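Local structure of copper-containing nitrite reductase (Thermus scotoductus, 6HBE) at residues E259-L264 against I279-K284; P152-Y157 against E190-R195. The protein probably catalyses the one-electron reduction of nitrite to nitric oxide, with cytochrome c as electron donor, as a copper-containing homotrimer. All blocks are in the same frame, centred on the assembly; numbering follows the deposited sequence.

Contact 1: residues E259-L264 against I279-K284; sequences EGDYTL and ILRAKK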
loop_
_atom_site.group_PDB
_atom_site.type_symbol
_atom_site.label_atom_id
_atom_site.label_comp_id
_atom_site.label_asym_id
_atom_site.label_seq_id
_atom_site.Cartn_x
_atom_site.Cartn_y
_atom_site.Cartn_z
ATOM N N GLU C 259 12.507 -18.386 -30.176
ATOM C CA GLU C 259 12.616 -19.264 -29.016
ATOM C C GLU C 259 13.259 -18.548 -27.804
ATOM O O GLU C 259 14.032 -17.607 -27.971
ATOM C CB GLU C 259 13.486 -20.498 -29.348
ATOM C CG GLU C 259 12.896 -21.429 -30.400
ATOM C CD GLU C 259 13.681 -22.734 -30.567
ATOM O OE1 GLU C 259 14.928 -22.705 -30.611
ATOM O OE2 GLU C 259 13.047 -23.805 -30.635
ATOM N N GLY C 260 12.970 -19.063 -26.607
ATOM C CA GLY C 260 13.534 -18.580 -25.365
ATOM C C GLY C 260 12.472 -18.336 -24.295
ATOM O O GLY C 260 11.287 -18.608 -24.492
ATOM N N ASP C 261 12.917 -17.826 -23.157
ATOM C CA ASP C 261 12.026 -17.618 -22.004
ATOM C C ASP C 261 11.278 -16.268 -22.107
ATOM O O ASP C 261 11.896 -15.244 -22.371
ATOM C CB ASP C 261 12.834 -17.663 -20.703
ATOM C CG ASP C 261 13.263 -19.057 -20.308
ATOM O OD1 ASP C 261 12.883 -20.052 -20.994
ATOM O OD2 ASP C 261 14.000 -19.171 -19.288
ATOM N N TYR C 262 9.957 -16.302 -21.907
ATOM C CA TYR C 262 9.120 -15.133 -21.844
ATOM C C TYR C 262 8.535 -15.122 -20.429
ATOM O O TYR C 262 7.695 -15.964 -20.099
ATOM C CB TYR C 262 8.001 -15.211 -22.900
ATOM C CG TYR C 262 8.476 -15.107 -24.360
ATOM C CD1 TYR C 262 8.902 -16.238 -25.061
ATOM C CD2 TYR C 262 8.477 -13.895 -25.023
ATOM C CE1 TYR C 262 9.342 -16.151 -26.394
ATOM C CE2 TYR C 262 8.929 -13.769 -26.351
ATOM C CZ TYR C 262 9.345 -14.912 -27.038
ATOM O OH TYR C 262 9.770 -14.822 -28.355
ATOM N N THR C 263 9.035 -14.214 -19.592
ATOM C CA THR C 263 8.778 -14.263 -18.147
ATOM C C THR C 263 7.435 -13.578 -17.818
ATOM O O THR C 263 7.220 -12.430 -18.193
ATOM C CB THR C 263 9.967 -13.640 -17.389
ATOM O OG1 THR C 263 11.113 -14.481 -17.548
ATOM C CG2 THR C 263 9.689 -13.490 -15.914
ATOM N N LEU C 264 6.588 -14.269 -17.066
ATOM C CA LEU C 264 5.313 -13.729 -16.561
ATOM C C LEU C 264 5.559 -13.135 -15.171
ATOM O O LEU C 264 6.119 -13.808 -14.277
ATOM C CB LEU C 264 4.285 -14.859 -16.456
ATOM C CG LEU C 264 2.898 -14.510 -15.935
ATOM C CD1 LEU C 264 2.154 -13.707 -17.008
ATOM C CD2 LEU C 264 2.108 -15.764 -15.535
ATOM N N ILE C 279 7.789 -18.568 -15.671
ATOM C CA ILE C 279 8.452 -18.622 -17.003
ATOM C C ILE C 279 7.581 -19.385 -18.006
ATOM O O ILE C 279 7.159 -20.504 -17.702
ATOM C CB ILE C 279 9.833 -19.324 -16.927
ATOM C CG1 ILE C 279 10.807 -18.504 -16.095
ATOM C CG2 ILE C 279 10.441 -19.530 -18.329
ATOM C CD1 ILE C 279 12.082 -19.222 -15.678
ATOM N N LEU C 280 7.316 -18.777 -19.173
ATOM C CA LEU C 280 6.818 -19.465 -20.373
ATOM C C LEU C 280 8.040 -19.810 -21.262
ATOM O O LEU C 280 8.682 -18.916 -21.787
ATOM C CB LEU C 280 5.851 -18.561 -21.140
ATOM C CG LEU C 280 4.734 -17.891 -20.303
ATOM C CD1 LEU C 280 3.835 -17.040 -21.165
ATOM C CD2 LEU C 280 3.921 -18.905 -19.526
ATOM N N ARG C 281 8.371 -21.097 -21.398
ATOM C CA ARG C 281 9.597 -21.517 -22.089
ATOM C C ARG C 281 9.264 -21.938 -23.511
ATOM O O ARG C 281 8.719 -23.027 -23.735
ATOM C CB ARG C 281 10.300 -22.633 -21.306
ATOM C CG ARG C 281 11.653 -23.087 -21.899
ATOM C CD ARG C 281 12.560 -23.684 -20.824
ATOM N NE ARG C 281 13.136 -22.663 -19.946
ATOM C CZ ARG C 281 13.805 -22.900 -18.804
ATOM N NH1 ARG C 281 13.979 -24.144 -18.310
ATOM N NH2 ARG C 281 14.327 -21.872 -18.128
ATOM N N ALA C 282 9.591 -21.061 -24.470
ATOM C CA ALA C 282 9.178 -21.234 -25.861
ATOM C C ALA C 282 10.239 -22.055 -26.606
ATOM O O ALA C 282 11.433 -21.674 -26.622
ATOM C CB ALA C 282 8.954 -19.885 -26.538
ATOM N N LYS C 283 9.811 -23.198 -27.148
ATOM C CA LYS C 283 10.669 -24.096 -27.984
ATOM C C LYS C 283 9.864 -24.622 -29.140
ATOM O O LYS C 283 8.708 -25.008 -28.970
ATOM C CB LYS C 283 11.163 -25.304 -27.197
ATOM C CG LYS C 283 12.152 -24.939 -26.126
ATOM C CD LYS C 283 12.723 -26.164 -25.436
ATOM C CE LYS C 283 13.766 -25.740 -24.401
ATOM N NZ LYS C 283 13.868 -26.751 -23.317
ATOM N N LYS C 284 10.483 -24.656 -30.321
ATOM C CA LYS C 284 9.817 -25.121 -31.556
ATOM C C LYS C 284 9.228 -26.518 -31.420
ATOM O O LYS C 284 8.149 -26.793 -31.933
ATOM C CB LYS C 284 10.829 -25.129 -32.732
ATOM C CG LYS C 284 11.232 -23.751 -33.251
ATOM C CD LYS C 284 10.025 -22.966 -33.755
ATOM C CE LYS C 284 10.345 -21.861 -34.767
ATOM N NZ LYS C 284 11.247 -20.803 -34.223
#

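Contact 2: residues P152-Y157 against E190-R195; sequences PDLKLY and EPIPVR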
loop_
_atom_site.group_PDB
_atom_site.type_symbol
_atom_site.label_atom_id
_atom_site.label_comp_id
_atom_site.label_asym_id
_atom_site.label_seq_id
_atom_site.Cartn_x
_atom_site.Cartn_y
_atom_site.Cartn_z
ATOM N N PRO C 152 -7.653 -21.376 -28.725
ATOM C CA PRO C 152 -6.269 -21.232 -28.285
ATOM C C PRO C 152 -5.470 -22.508 -28.444
ATOM O O PRO C 152 -6.026 -23.588 -28.269
ATOM C CB PRO C 152 -6.399 -20.910 -26.789
ATOM C CG PRO C 152 -7.762 -20.326 -26.623
ATOM C CD PRO C 152 -8.626 -20.955 -27.697
ATOM N N ASP C 153 -4.184 -22.382 -28.738
ATOM C CA ASP C 153 -3.264 -23.502 -28.649
ATOM C C ASP C 153 -2.999 -23.939 -27.208
ATOM O O ASP C 153 -2.802 -25.109 -26.966
ATOM C CB ASP C 153 -1.951 -23.167 -29.373
ATOM C CG ASP C 153 -2.168 -22.903 -30.868
ATOM O OD1 ASP C 153 -2.723 -23.785 -31.546
ATOM O OD2 ASP C 153 -1.841 -21.815 -31.363
ATOM N N LEU C 154 -2.994 -23.005 -26.247
ATOM C CA LEU C 154 -2.940 -23.349 -24.822
ATOM C C LEU C 154 -3.688 -22.271 -23.994
ATOM O O LEU C 154 -3.524 -21.070 -24.241
ATOM C CB LEU C 154 -1.488 -23.461 -24.360
ATOM C CG LEU C 154 -1.176 -23.936 -22.941
ATOM C CD1 LEU C 154 -1.680 -25.347 -22.604
ATOM C CD2 LEU C 154 0.319 -23.864 -22.734
ATOM N N LYS C 155 -4.511 -22.732 -23.047
ATOM C CA LYS C 155 -5.163 -21.868 -22.041
ATOM C C LYS C 155 -4.389 -21.955 -20.735
ATOM O O LYS C 155 -4.026 -23.049 -20.296
ATOM C CB LYS C 155 -6.605 -22.302 -21.826
ATOM C CG LYS C 155 -7.498 -22.070 -23.042
ATOM C CD LYS C 155 -8.899 -22.608 -22.772
ATOM C CE LYS C 155 -9.891 -22.157 -23.848
ATOM N NZ LYS C 155 -11.255 -22.668 -23.553
ATOM N N LEU C 156 -4.170 -20.796 -20.107
ATOM C CA LEU C 156 -3.439 -20.686 -18.860
ATOM C C LEU C 156 -4.375 -19.949 -17.883
ATOM O O LEU C 156 -4.808 -18.839 -18.189
ATOM C CB LEU C 156 -2.171 -19.877 -19.057
ATOM C CG LEU C 156 -1.151 -20.381 -20.094
ATOM C CD1 LEU C 156 0.027 -19.430 -20.129
ATOM C CD2 LEU C 156 -0.660 -21.785 -19.760
ATOM N N TYR C 157 -4.679 -20.586 -16.758
ATOM C CA TYR C 157 -5.534 -20.017 -15.697
ATOM C C TYR C 157 -4.654 -19.707 -14.488
ATOM O O TYR C 157 -3.996 -20.621 -13.926
ATOM C CB TYR C 157 -6.657 -20.982 -15.345
ATOM C CG TYR C 157 -7.608 -21.371 -16.488
ATOM C CD1 TYR C 157 -7.347 -22.493 -17.285
ATOM C CD2 TYR C 157 -8.798 -20.714 -16.692
ATOM C CE1 TYR C 157 -8.218 -22.909 -18.281
ATOM C CE2 TYR C 157 -9.687 -21.125 -17.675
ATOM C CZ TYR C 157 -9.377 -22.234 -18.483
ATOM O OH TYR C 157 -10.229 -22.666 -19.483
ATOM N N GLU C 190 9.151 -25.033 -12.320
ATOM C CA GLU C 190 8.567 -25.844 -13.382
ATOM C C GLU C 190 8.039 -24.936 -14.495
ATOM O O GLU C 190 6.834 -24.606 -14.528
ATOM C CB GLU C 190 7.438 -26.749 -12.842
ATOM C CG GLU C 190 7.844 -27.789 -11.816
ATOM C CD GLU C 190 6.657 -28.618 -11.301
ATOM O OE1 GLU C 190 5.910 -28.174 -10.391
ATOM O OE2 GLU C 190 6.461 -29.748 -11.806
ATOM N N PRO C 191 8.925 -24.520 -15.427
ATOM C CA PRO C 191 8.483 -23.613 -16.506
ATOM C C PRO C 191 7.386 -24.191 -17.420
ATOM O O PRO C 191 7.323 -25.409 -17.616
ATOM C CB PRO C 191 9.777 -23.312 -17.283
ATOM C CG PRO C 191 10.891 -23.625 -16.330
ATOM C CD PRO C 191 10.387 -24.743 -15.461
ATOM N N ILE C 192 6.513 -23.333 -17.914
ATOM C CA ILE C 192 5.366 -23.733 -18.757
ATOM C C ILE C 192 5.776 -23.852 -20.256
ATOM O O ILE C 192 6.192 -22.856 -20.866
ATOM C CB ILE C 192 4.204 -22.744 -18.590
ATOM C CG1 ILE C 192 3.668 -22.755 -17.153
ATOM C CG2 ILE C 192 3.080 -23.031 -19.592
ATOM C CD1 ILE C 192 2.792 -21.553 -16.812
ATOM N N PRO C 193 5.722 -25.068 -20.848
ATOM C CA PRO C 193 6.188 -25.177 -22.246
ATOM C C PRO C 193 5.201 -24.553 -23.230
ATOM O O PRO C 193 4.016 -24.808 -23.135
ATOM C CB PRO C 193 6.285 -26.717 -22.478
ATOM C CG PRO C 193 6.367 -27.313 -21.095
ATOM C CD PRO C 193 5.488 -26.401 -20.259
ATOM N N VAL C 194 5.714 -23.732 -24.149
ATOM C CA VAL C 194 4.944 -23.138 -25.243
ATOM C C VAL C 194 5.795 -23.192 -26.521
ATOM O O VAL C 194 6.979 -23.473 -26.461
ATOM C CB VAL C 194 4.524 -21.666 -24.941
ATOM C CG1 VAL C 194 3.703 -21.579 -23.631
ATOM C CG2 VAL C 194 5.706 -20.700 -24.944
ATOM N N ARG C 195 5.172 -22.934 -27.660
ATOM C CA ARG C 195 5.866 -22.843 -28.953
ATOM C C ARG C 195 5.801 -21.414 -29.521
ATOM O O ARG C 195 4.739 -20.757 -29.443
ATOM C CB ARG C 195 5.205 -23.759 -29.990
ATOM C CG ARG C 195 5.137 -25.229 -29.606
ATOM C CD ARG C 195 4.529 -26.043 -30.756
ATOM N NE ARG C 195 4.291 -27.422 -30.344
ATOM C CZ ARG C 195 3.313 -28.220 -30.799
ATOM N NH1 ARG C 195 2.434 -27.810 -31.725
ATOM N NH2 ARG C 195 3.200 -29.453 -30.300
#

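Contact 1: residues E259-L264 against I279-K284
D261 and R281 meet side-on through two nitrogens, one for each carboxylate oxygen: R281 NE lies 2.8 Å from D261 OD1 and R281 NH2 3.0 Å from D261 OD2. Both oxygens offer their syn lone pairs, and the carboxylate and guanidinium planes are only 11° apart, so the salt bridge fixes the rotation of both groups. R281 turns into it through a bend at chi3 (-74°), CG having left anti to the backbone N. On the same face, the branch methyl CG2 of I279 packs against D261 CG at 3.5 Å. A leucine in place of R281 has no side-chain N-H to give and would probably leave the D261 carboxylate without its charged mate across the strands and free to turn. On the other face the Y262 ring meets A282 CB at its edge, with Y262 CE1 3.8 Å from that methyl, while Y262 OH bonds to V258 O. Beyond the G260-A282 pair, E259 OE2 accepts K284 N through its anti lone pair, at 2.7 Å and nearly straight (174°).

Behind these side chains stands the backbone ladder. G260 and A282 exchange two N-H...O bonds, as do Y262 and L280; D261-R281 and T263-I279 are the non-hydrogen-bonded pairs between and beyond them. G260 has a positive phi, where any side chain would collide with the carbonyl oxygen of E259, so glycine fits. R88 NH1 of a neighbouring subunit bonds to E259 O and Q85 NE2 of that subunit to D261 O, placing the strand at the trimer interface. The T263 side chain is about 9 Å from a bound copper ion and from that of H267, a copper ligand. Strands 260-266 and 277-282 thus form an antiparallel beta ladder in a cupredoxin-like domain.

Contact 2: residues P152-Y157 against E190-R195
L154 reaches the flat peptide carbonyl of P193 at its oxygen end: L154 CD2 lies 3.8 Å from P193 O, and the C=O...CD2 angle of about 153° places the methyl beyond the oxygen and not over either flat face. No ring face is used between the segments. The Y157 ring belongs to the other side of its strand, where it stacks with Y203 and touches M133 and V135 of strand 131-137.

Strand 154-163 and strand 192-194 belong to different sheets, and this is the face-to-face layering of a cupredoxin-type beta sandwich: the axes of the short strand segments approach to 9.7 Å, and no hydrogen bond joins them. L154, L156, I192 and V194 are all buried, in keeping with a sandwich interior.

The remaining contacts are between aliphatic branches. L154 CD2 also approaches V194 CG1 at 4.2 Å, the two side chains crossing at about a right angle, and I192 CG2 at 4.3 Å. CG of L154 lies anti to the backbone N (chi1 -174°); with chi2 near 60°, this turns CD2 toward all three partners. L156 and I192 slide past each other in opposite directions, meeting where L156 CD2 and I192 CG2 are 3.9 Å apart. L156 also packs on L280 across the layers, while V194 on A282 and L154 on L200 join neighbouring strands within each sheet.

How the contacts relate
Followed from the N terminus, the chain first runs through 152-157, then through 32 residues of mixed helix, strand and loop to 190-195, where contact 2 closes its loop. Only afterwards does contact 1 open at 259-264, to be closed by 279-284 after a shorter excursion that includes helix 269-272. The two loops therefore follow in series, neither nested nor crossed. They meet in space through strand 277-282, which lies between 260-266 and 192-194 in one sheet: R281 N is 2.9 Å from I192 O, a probable hydrogen bond. Contact 1 builds that sheet laterally, whereas contact 2 ties the strand 192-194, at its edge within this chain, to the facing sheet.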